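Local coordinates for KLLA0F20702p (Kluyveromyces lactis, PDB 5Y5A), which probably helps recruit telomerase to chromosome ends as the Est1 subunit, this N-terminal portion holding a bound peptide of the telomere protein Cdc13, at residues I433-N438 with P493-L498. Residues are numbered along the deposited sequence; the frame is centred on the assembly and turned at random.
Sequences IKSHKN and PTKFTL
His436 reaches across to the backbone of Pro493 and donates the one hydrogen bond between the two segments, NE2 to Pro493 O, 2.8 Å long. The bond is bent, with 142° at the hydrogen, and the carbonyl oxygen sits at the ring edge but 24° out of the ring plane. With CG anti to its own carbonyl carbon (chi1 -50°), the imidazole swings toward the loop. Histidine suits the place because its ring carries an N-H far enough from the backbone to meet a main-chain oxygen, while the ring can still pack: CB of Ser435 lies against one face, toward its rim, and the rings of Trp432 and His373 also meet the imidazole, their planes inclined to it.

Ser435 is small enough to let the loop come close. Its CB is 3.5 Å from Pro493 O, and its OG, turned back to bond Cys431 O in the preceding helix, lies 3.5 Å from Lys495 CG. The Lys495 chain, bent at its second torsion, then runs alongside the serine until CE comes 3.3 Å from Ser435 O; the contact is made by the methylenes. It also passes the imidazole at an oblique angle, Lys495 CE 4.2 Å from His436 CE1. Pro493 presents its carbonyl to the histidine while its ring packs on Ile369 and His373 of helix 339-379. Replacing His436 with alanine is likely to leave Pro493 O without this donor and open a gap beside Trp432 and His373.

A type I turn, Ile433 to His436, links helix 421-433 to helix 437-444, with His436 as N-cap residue of the latter; a type I' turn, Thr494 to Thr497, shapes the opposing loop. The contact thus fastens a long loop onto the tight turn between two consecutive helices of the alpha-helical, TPR-clan Est1 DNA/RNA binding domain, close to the bound peptide.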
loop_
_atom_site.group_PDB
_atom_site.type_symbol
_atom_site.label_atom_id
_atom_site.label_comp_id
_atom_site.label_asym_id
_atom_site.label_seq_id
_atom_site.Cartn_x
_atom_site.Cartn_y
_atom_site.Cartn_z
ATOM N N ILE A 433 7.353 15.219 -5.732
ATOM C CA ILE A 433 8.443 16.087 -6.151
ATOM C C ILE A 433 8.764 17.147 -5.094
ATOM O O ILE A 433 9.934 17.378 -4.798
ATOM C CB ILE A 433 8.118 16.736 -7.507
ATOM C CG1 ILE A 433 8.174 15.668 -8.606
ATOM C CG2 ILE A 433 9.087 17.860 -7.829
ATOM C CD1 ILE A 433 7.730 16.143 -9.967
ATOM N N LYS A 434 7.739 17.752 -4.491
ATOM C CA LYS A 434 7.959 18.779 -3.472
ATOM C C LYS A 434 8.520 18.220 -2.161
ATOM O O LYS A 434 8.915 18.986 -1.277
ATOM C CB LYS A 434 6.660 19.527 -3.170
ATOM C CG LYS A 434 5.923 19.006 -1.957
ATOM C CD LYS A 434 4.586 19.703 -1.768
ATOM C CE LYS A 434 4.647 20.699 -0.628
ATOM N NZ LYS A 434 3.339 21.384 -0.440
ATOM N N SER A 435 8.551 16.900 -2.032
ATOM C CA SER A 435 8.923 16.256 -0.774
ATOM C C SER A 435 10.404 15.924 -0.662
ATOM O O SER A 435 10.878 15.588 0.413
ATOM C CB SER A 435 8.125 14.957 -0.578
ATOM O OG SER A 435 6.745 15.211 -0.393
ATOM N N HIS A 436 11.123 15.970 -1.777
ATOM C CA HIS A 436 12.521 15.555 -1.780
ATOM C C HIS A 436 13.364 16.512 -2.629
ATOM O O HIS A 436 13.140 16.665 -3.827
ATOM C CB HIS A 436 12.645 14.113 -2.283
ATOM C CG HIS A 436 11.722 13.161 -1.589
ATOM N ND1 HIS A 436 11.958 12.688 -0.315
ATOM C CD2 HIS A 436 10.546 12.609 -1.977
ATOM C CE1 HIS A 436 10.977 11.885 0.047
ATOM N NE2 HIS A 436 10.098 11.830 -0.939
ATOM N N LYS A 437 14.329 17.156 -1.991
ATOM C CA LYS A 437 15.163 18.148 -2.657
ATOM C C LYS A 437 15.836 17.617 -3.922
ATOM O O LYS A 437 15.828 18.282 -4.956
ATOM C CB LYS A 437 16.213 18.674 -1.687
ATOM C CG LYS A 437 15.608 19.504 -0.572
ATOM C CD LYS A 437 14.585 20.481 -1.135
ATOM C CE LYS A 437 14.044 21.408 -0.058
ATOM N NZ LYS A 437 13.015 22.330 -0.604
ATOM N N ASN A 438 16.410 16.420 -3.842
ATOM C CA ASN A 438 17.067 15.825 -4.998
ATOM C C ASN A 438 16.092 15.589 -6.155
ATOM O O ASN A 438 16.448 15.751 -7.320
ATOM C CB ASN A 438 17.750 14.511 -4.601
ATOM C CG ASN A 438 16.793 13.525 -3.920
ATOM O OD1 ASN A 438 15.968 13.912 -3.089
ATOM N ND2 ASN A 438 16.911 12.246 -4.267
ATOM N N PRO A 493 7.022 8.381 0.882
ATOM C CA PRO A 493 7.554 9.271 -0.163
ATOM C C PRO A 493 6.782 10.582 -0.374
ATOM O O PRO A 493 7.356 11.530 -0.891
ATOM C CB PRO A 493 7.479 8.399 -1.414
ATOM C CG PRO A 493 7.674 7.015 -0.883
ATOM C CD PRO A 493 6.891 6.997 0.399
ATOM N N THR A 494 5.511 10.631 0.007
ATOM C CA THR A 494 4.749 11.873 -0.077
ATOM C C THR A 494 4.612 12.485 1.318
ATOM O O THR A 494 3.767 13.352 1.553
ATOM C CB THR A 494 3.353 11.645 -0.709
ATOM O OG1 THR A 494 2.732 10.501 -0.103
ATOM C CG2 THR A 494 3.488 11.392 -2.219
ATOM N N LYS A 495 5.459 12.014 2.234
ATOM C CA LYS A 495 5.502 12.507 3.610
ATOM C C LYS A 495 4.202 12.325 4.379
ATOM O O LYS A 495 3.812 13.195 5.163
ATOM C CB LYS A 495 5.922 13.977 3.649
ATOM C CG LYS A 495 7.230 14.265 2.941
ATOM C CD LYS A 495 8.411 13.721 3.712
ATOM C CE LYS A 495 9.707 14.309 3.188
ATOM N NZ LYS A 495 10.877 13.795 3.944
ATOM N N PHE A 496 3.536 11.200 4.119
ATOM C CA PHE A 496 2.488 10.642 4.979
ATOM C C PHE A 496 1.128 11.276 4.718
ATOM O O PHE A 496 0.103 10.756 5.164
ATOM C CB PHE A 496 2.826 10.870 6.459
ATOM C CG PHE A 496 4.194 10.381 6.841
ATOM C CD1 PHE A 496 4.625 9.121 6.440
ATOM C CD2 PHE A 496 5.063 11.179 7.572
ATOM C CE1 PHE A 496 5.891 8.657 6.775
ATOM C CE2 PHE A 496 6.338 10.715 7.914
ATOM C CZ PHE A 496 6.747 9.445 7.507
ATOM N N THR A 497 1.115 12.387 3.987
ATOM C CA THR A 497 -0.144 13.021 3.593
ATOM C C THR A 497 0.130 13.963 2.408
ATOM O O THR A 497 1.156 14.644 2.371
ATOM C CB THR A 497 -0.852 13.764 4.761
ATOM O OG1 THR A 497 -2.134 14.237 4.338
ATOM C CG2 THR A 497 -0.008 14.936 5.278
ATOM N N LEU A 498 -0.762 13.971 1.420
ATOM C CA LEU A 498 -0.603 14.873 0.276
ATOM C C LEU A 498 -0.793 16.324 0.723
ATOM O O LEU A 498 -1.896 16.737 1.084
ATOM C CB LEU A 498 -1.591 14.526 -0.839
ATOM C CG LEU A 498 -1.630 13.052 -1.246
ATOM C CD1 LEU A 498 -2.604 12.815 -2.398
ATOM C CD2 LEU A 498 -0.231 12.551 -1.599
#